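Long-range contacts in nitric oxide dioxygenase (Rhodothermus marinus DSM 4252, PDB 6WK3), which binds haem in a globin fold and probably oxidises nitric oxide with dioxygen, and is here an engineered variant used as a carbene transferase: residues E38-T43 with W99-D104; V26-T31 with R103-E108. The protein carries 1 engineered substitution. All blocks are in the same frame, centred on the assembly; numbering follows the deposited sequence.

Interaction 1: E38-T43 with W99-D104; sequences ERYPET and WECLRD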
loop_
_atom_site.group_PDB
_atom_site.type_symbol
_atom_site.label_atom_id
_atom_site.label_comp_id
_atom_site.label_asym_id
_atom_site.label_seq_id
_atom_site.Cartn_x
_atom_site.Cartn_y
_atom_site.Cartn_z
ATOM N N GLU A 38 20.722 10.504 -2.447
ATOM C CA GLU A 38 21.952 10.918 -3.108
ATOM C C GLU A 38 22.944 9.783 -3.336
ATOM O O GLU A 38 23.793 9.898 -4.225
ATOM C CB GLU A 38 22.619 12.048 -2.314
ATOM C CG GLU A 38 23.346 11.623 -1.063
ATOM C CD GLU A 38 23.692 12.802 -0.159
ATOM O OE1 GLU A 38 22.854 13.723 -0.023
ATOM O OE2 GLU A 38 24.802 12.803 0.420
ATOM N N ARG A 39 22.863 8.689 -2.583
ATOM C CA ARG A 39 23.821 7.609 -2.792
ATOM C C ARG A 39 23.323 6.546 -3.759
ATOM O O ARG A 39 24.139 5.901 -4.429
ATOM C CB ARG A 39 24.184 6.958 -1.460
ATOM C CG ARG A 39 24.983 7.857 -0.544
ATOM C CD ARG A 39 25.245 7.177 0.786
ATOM N NE ARG A 39 25.705 8.124 1.795
ATOM C CZ ARG A 39 26.090 7.781 3.019
ATOM N NH1 ARG A 39 26.071 6.506 3.391
ATOM N NH2 ARG A 39 26.496 8.711 3.868
ATOM N N TYR A 40 22.010 6.351 -3.855
ATOM C CA TYR A 40 21.424 5.317 -4.709
ATOM C C TYR A 40 20.236 5.908 -5.445
ATOM O O TYR A 40 19.076 5.694 -5.069
ATOM C CB TYR A 40 21.030 4.090 -3.888
ATOM C CG TYR A 40 22.185 3.570 -3.075
ATOM C CD1 TYR A 40 23.185 2.814 -3.669
ATOM C CD2 TYR A 40 22.299 3.866 -1.723
ATOM C CE1 TYR A 40 24.256 2.346 -2.936
ATOM C CE2 TYR A 40 23.368 3.408 -0.983
ATOM C CZ TYR A 40 24.342 2.648 -1.594
ATOM O OH TYR A 40 25.407 2.182 -0.862
ATOM N N PRO A 41 20.492 6.664 -6.515
ATOM C CA PRO A 41 19.395 7.342 -7.222
ATOM C C PRO A 41 18.377 6.402 -7.841
ATOM O O PRO A 41 17.243 6.826 -8.090
ATOM C CB PRO A 41 20.126 8.159 -8.298
ATOM C CG PRO A 41 21.515 8.325 -7.774
ATOM C CD PRO A 41 21.813 7.056 -7.035
ATOM N N GLU A 42 18.739 5.144 -8.106
ATOM C CA GLU A 42 17.762 4.204 -8.644
ATOM C C GLU A 42 16.557 4.052 -7.722
ATOM O O GLU A 42 15.448 3.773 -8.195
ATOM C CB GLU A 42 18.419 2.845 -8.884
ATOM N N THR A 43 16.745 4.261 -6.414
ATOM C CA THR A 43 15.685 4.034 -5.440
ATOM C C THR A 43 14.680 5.175 -5.353
ATOM O O THR A 43 13.596 4.972 -4.798
ATOM C CB THR A 43 16.267 3.809 -4.043
ATOM O OG1 THR A 43 16.794 5.047 -3.543
ATOM C CG2 THR A 43 17.363 2.751 -4.071
ATOM N N TRP A 99 20.102 0.206 5.379
ATOM C CA TRP A 99 20.837 0.120 6.637
ATOM C C TRP A 99 22.059 1.024 6.609
ATOM O O TRP A 99 22.345 1.732 7.582
ATOM C CB TRP A 99 21.270 -1.311 6.950
ATOM C CG TRP A 99 22.358 -1.272 7.972
ATOM C CD1 TRP A 99 23.658 -1.658 7.811
ATOM C CD2 TRP A 99 22.255 -0.753 9.304
ATOM N NE1 TRP A 99 24.364 -1.429 8.966
ATOM C CE2 TRP A 99 23.526 -0.872 9.897
ATOM C CE3 TRP A 99 21.210 -0.200 10.053
ATOM C CZ2 TRP A 99 23.780 -0.460 11.203
ATOM C CZ3 TRP A 99 21.464 0.199 11.350
ATOM C CH2 TRP A 99 22.738 0.070 11.912
ATOM N N GLU A 100 22.810 0.991 5.505
ATOM C CA GLU A 100 23.970 1.865 5.355
ATOM C C GLU A 100 23.596 3.320 5.621
ATOM O O GLU A 100 24.254 4.012 6.407
ATOM C CB GLU A 100 24.559 1.701 3.951
ATOM C CG GLU A 100 25.750 2.594 3.663
ATOM C CD GLU A 100 25.927 2.868 2.180
ATOM O OE1 GLU A 100 26.083 4.052 1.806
ATOM O OE2 GLU A 100 25.909 1.899 1.388
ATOM N N CYS A 101 22.513 3.785 4.994
ATOM C CA CYS A 101 22.068 5.163 5.181
ATOM C C CYS A 101 21.505 5.401 6.574
ATOM O O CYS A 101 21.643 6.507 7.113
ATOM C CB CYS A 101 21.031 5.523 4.116
ATOM S SG CYS A 101 21.626 5.279 2.418
ATOM N N LEU A 102 20.870 4.389 7.170
ATOM C CA LEU A 102 20.331 4.539 8.519
ATOM C C LEU A 102 21.445 4.576 9.559
ATOM O O LEU A 102 21.359 5.323 10.543
ATOM C CB LEU A 102 19.353 3.401 8.816
ATOM C CG LEU A 102 18.796 3.278 10.236
ATOM C CD1 LEU A 102 18.056 4.541 10.642
ATOM C CD2 LEU A 102 17.888 2.055 10.351
ATOM N N ARG A 103 22.494 3.775 9.365
ATOM C CA ARG A 103 23.639 3.820 10.269
ATOM C C ARG A 103 24.248 5.215 10.300
ATOM O O ARG A 103 24.483 5.781 11.373
ATOM C CB ARG A 103 24.687 2.788 9.849
ATOM C CG ARG A 103 25.767 2.547 10.893
ATOM C CD ARG A 103 27.151 2.424 10.274
ATOM N NE ARG A 103 27.197 1.504 9.141
ATOM C CZ ARG A 103 27.571 1.852 7.914
ATOM N NH1 ARG A 103 27.927 3.104 7.661
ATOM N NH2 ARG A 103 27.587 0.953 6.937
ATOM N N ASP A 104 24.494 5.792 9.123
ATOM C CA ASP A 104 25.110 7.111 9.063
ATOM C C ASP A 104 24.144 8.210 9.497
ATOM O O ASP A 104 24.583 9.253 9.993
ATOM C CB ASP A 104 25.649 7.369 7.654
ATOM C CG ASP A 104 26.754 6.386 7.263
ATOM O OD1 ASP A 104 27.435 5.854 8.171
ATOM O OD2 ASP A 104 26.941 6.138 6.054
#
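Arg39 reaches from the last turn of helix 18-39 to two acidic residues one turn apart on helix 94-110, Glu100 and Asp104. With CG beside its own backbone N (chi1 -68°) and the chain extended from CG to NE, it passes near the sulfur of Cys101 and delivers its guanidinium edge-on between the two carboxylates. NH1 takes both salt bridges: 2.9 Å to OE1 of Glu100, and 2.8 Å to OD2 of Asp104 in a nearly straight bond (169°) lying in the guanidinium plane. Each acceptor oxygen uses its anti lone pair. The Glu100 carboxylate is almost coplanar with the guanidinium (25° between planes), whereas that of Asp104 is turned much more steeply against it; NH2 adds a weak bond to the same OD2. The other oxygen of Asp104, OD1, takes a weak bond from Arg103 NH1, extending the network along the helix and probably offsetting the clustered negative charge.

In globin terms this is the end of helix B meeting helix G, just where the chain turns the B-C corner. Tyr40, the first residue to leave helical geometry there, lays its ring so that the hydroxyl meets the second oxygen of Glu100. The OH to OE2 separation of 2.3 Å is too short for its exact value to be trusted, but one carboxylate probably serves two consecutive residues. Cys101 SG lies at the edge of the same ring, 4.3 Å from Tyr40 CE2. Farther along, Thr43 folds back, its OG1 (2.8 Å) and its N (3.0 Å) both donating to the carbonyl O of Tyr40.

Interaction 2: V26-T31 with R103-E108; sequences VAISAT and RDAIKE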
loop_
_atom_site.group_PDB
_atom_site.type_symbol
_atom_site.label_atom_id
_atom_site.label_comp_id
_atom_site.label_asym_id
_atom_site.label_seq_id
_atom_site.Cartn_x
_atom_site.Cartn_y
_atom_site.Cartn_z
ATOM N N VAL A 26 12.446 11.797 13.670
ATOM C CA VAL A 26 12.172 12.476 12.405
ATOM C C VAL A 26 13.469 12.944 11.755
ATOM O O VAL A 26 13.651 12.819 10.537
ATOM C CB VAL A 26 11.191 13.641 12.620
ATOM C CG1 VAL A 26 11.100 14.488 11.362
ATOM C CG2 VAL A 26 9.817 13.107 13.005
ATOM N N ALA A 27 14.393 13.486 12.550
ATOM C CA ALA A 27 15.694 13.862 12.010
ATOM C C ALA A 27 16.438 12.647 11.469
ATOM O O ALA A 27 17.083 12.725 10.418
ATOM C CB ALA A 27 16.527 14.569 13.077
ATOM N N ILE A 28 16.354 11.512 12.166
ATOM C CA ILE A 28 17.040 10.311 11.699
ATOM C C ILE A 28 16.400 9.801 10.415
ATOM O O ILE A 28 17.094 9.459 9.449
ATOM C CB ILE A 28 17.041 9.232 12.800
ATOM C CG1 ILE A 28 17.971 9.636 13.950
ATOM C CG2 ILE A 28 17.433 7.881 12.219
ATOM C CD1 ILE A 28 17.762 8.824 15.244
ATOM N N SER A 29 15.069 9.768 10.372
ATOM C CA SER A 29 14.378 9.252 9.196
ATOM C C SER A 29 14.592 10.161 7.984
ATOM O O SER A 29 14.895 9.681 6.885
ATOM C CB SER A 29 12.890 9.071 9.517
ATOM O OG SER A 29 12.081 9.111 8.354
ATOM N N ALA A 30 14.476 11.481 8.173
ATOM C CA ALA A 30 14.672 12.408 7.056
ATOM C C ALA A 30 16.109 12.370 6.546
ATOM O O ALA A 30 16.348 12.343 5.331
ATOM C CB ALA A 30 14.294 13.831 7.471
ATOM N N THR A 31 17.078 12.394 7.465
ATOM C CA THR A 31 18.480 12.293 7.072
ATOM C C THR A 31 18.755 10.976 6.366
ATOM O O THR A 31 19.524 10.924 5.401
ATOM C CB THR A 31 19.371 12.435 8.302
ATOM O OG1 THR A 31 19.186 13.737 8.872
ATOM C CG2 THR A 31 20.834 12.227 7.945
ATOM N N ARG A 103 22.494 3.775 9.365
ATOM C CA ARG A 103 23.639 3.820 10.269
ATOM C C ARG A 103 24.248 5.215 10.300
ATOM O O ARG A 103 24.483 5.781 11.373
ATOM C CB ARG A 103 24.687 2.788 9.849
ATOM C CG ARG A 103 25.767 2.547 10.893
ATOM C CD ARG A 103 27.151 2.424 10.274
ATOM N NE ARG A 103 27.197 1.504 9.141
ATOM C CZ ARG A 103 27.571 1.852 7.914
ATOM N NH1 ARG A 103 27.927 3.104 7.661
ATOM N NH2 ARG A 103 27.587 0.953 6.937
ATOM N N ASP A 104 24.494 5.792 9.123
ATOM C CA ASP A 104 25.110 7.111 9.063
ATOM C C ASP A 104 24.144 8.210 9.497
ATOM O O ASP A 104 24.583 9.253 9.993
ATOM C CB ASP A 104 25.649 7.369 7.654
ATOM C CG ASP A 104 26.754 6.386 7.263
ATOM O OD1 ASP A 104 27.435 5.854 8.171
ATOM O OD2 ASP A 104 26.941 6.138 6.054
ATOM N N ALA A 105 22.835 8.001 9.329
ATOM C CA ALA A 105 21.872 8.942 9.891
ATOM C C ALA A 105 21.957 8.964 11.410
ATOM O O ALA A 105 21.896 10.032 12.030
ATOM C CB ALA A 105 20.456 8.589 9.439
ATOM N N ILE A 106 22.106 7.790 12.029
ATOM C CA ILE A 106 22.250 7.728 13.481
ATOM C C ILE A 106 23.573 8.351 13.916
ATOM O O ILE A 106 23.621 9.111 14.890
ATOM C CB ILE A 106 22.109 6.272 13.967
ATOM C CG1 ILE A 106 20.670 5.786 13.773
ATOM C CG2 ILE A 106 22.507 6.152 15.431
ATOM C CD1 ILE A 106 20.459 4.307 14.081
ATOM N N LYS A 107 24.660 8.056 13.191
ATOM C CA LYS A 107 25.960 8.652 13.506
ATOM C C LYS A 107 25.901 10.174 13.463
ATOM O O LYS A 107 26.520 10.854 14.290
ATOM C CB LYS A 107 27.022 8.147 12.530
ATOM C CG LYS A 107 27.614 6.797 12.877
ATOM C CD LYS A 107 28.682 6.394 11.868
ATOM C CE LYS A 107 28.993 4.912 11.968
ATOM N NZ LYS A 107 29.885 4.419 10.888
ATOM N N GLU A 108 25.159 10.725 12.508
ATOM C CA GLU A 108 25.115 12.172 12.340
ATOM C C GLU A 108 24.236 12.834 13.394
ATOM O O GLU A 108 24.641 13.820 14.020
ATOM C CB GLU A 108 24.619 12.502 10.934
ATOM C CG GLU A 108 24.898 13.911 10.469
ATOM C CD GLU A 108 24.292 14.171 9.107
ATOM O OE1 GLU A 108 23.134 14.649 9.052
ATOM O OE2 GLU A 108 24.966 13.878 8.093
#
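Ala105 presses its methyl group against the backbone of Ile28, CB lying 3.5 Å from the carbonyl O of Ile28, and here the two segments come closest: the CA atoms of these residues are 5.3 Å apart. A side chain this small lets the axes of the segments approach to 8.6 Å while crossing at 135°. Beside it Ile28 directs CG2 onto CG1 of Ile106 (4.2 Å). Thr31 completes the packed part, its CG2 methyl 4.0 Å from Ala105 CB, while its hydroxyl lies beside its own backbone N (chi1 -63°) and bonds back to Ala27 O (2.8 Å from OG1).

Toward solvent the contact loosens at the exposed Glu108, which merely brings OE1 of its carboxylate to the Thr31 methyl, CG2. A glycine in place of Thr31 would probably leave the Ala105 methyl less covered on this side and the carbonyl O of Ala27 without its second donor.

This is the B-G helix packing of the globin fold. Behind helix 18-39, Ser29 and Ala30 pack on helix 50-66, Ser29 OG bonding to Ile54 O, while Ile106 faces Leu119 and Trp122 of helix 116-145.

Overall arrangement
From the N terminus, residues 26-31 come first, in the middle of helix 18-39, followed by 38-43 at its end. The chain then runs through helices 50-66 and 75-88, carrying the copper ligands Glu51 and His55 and the haem-iron ligand His85, before helix 94-110 returns. Interaction 1 closes the shorter loop when 99-104 meets 38-43; interaction 2 closes a longer one around it at 103-108, so the two nest without crossing. Both join the same helix pair, running in roughly opposed directions: a polar latch at the corner and an apolar seam about three turns earlier on helix 18-39 and one turn later on helix 94-110. Between them Leu102 CD1 packs on Ile28 CG2 at 3.7 Å.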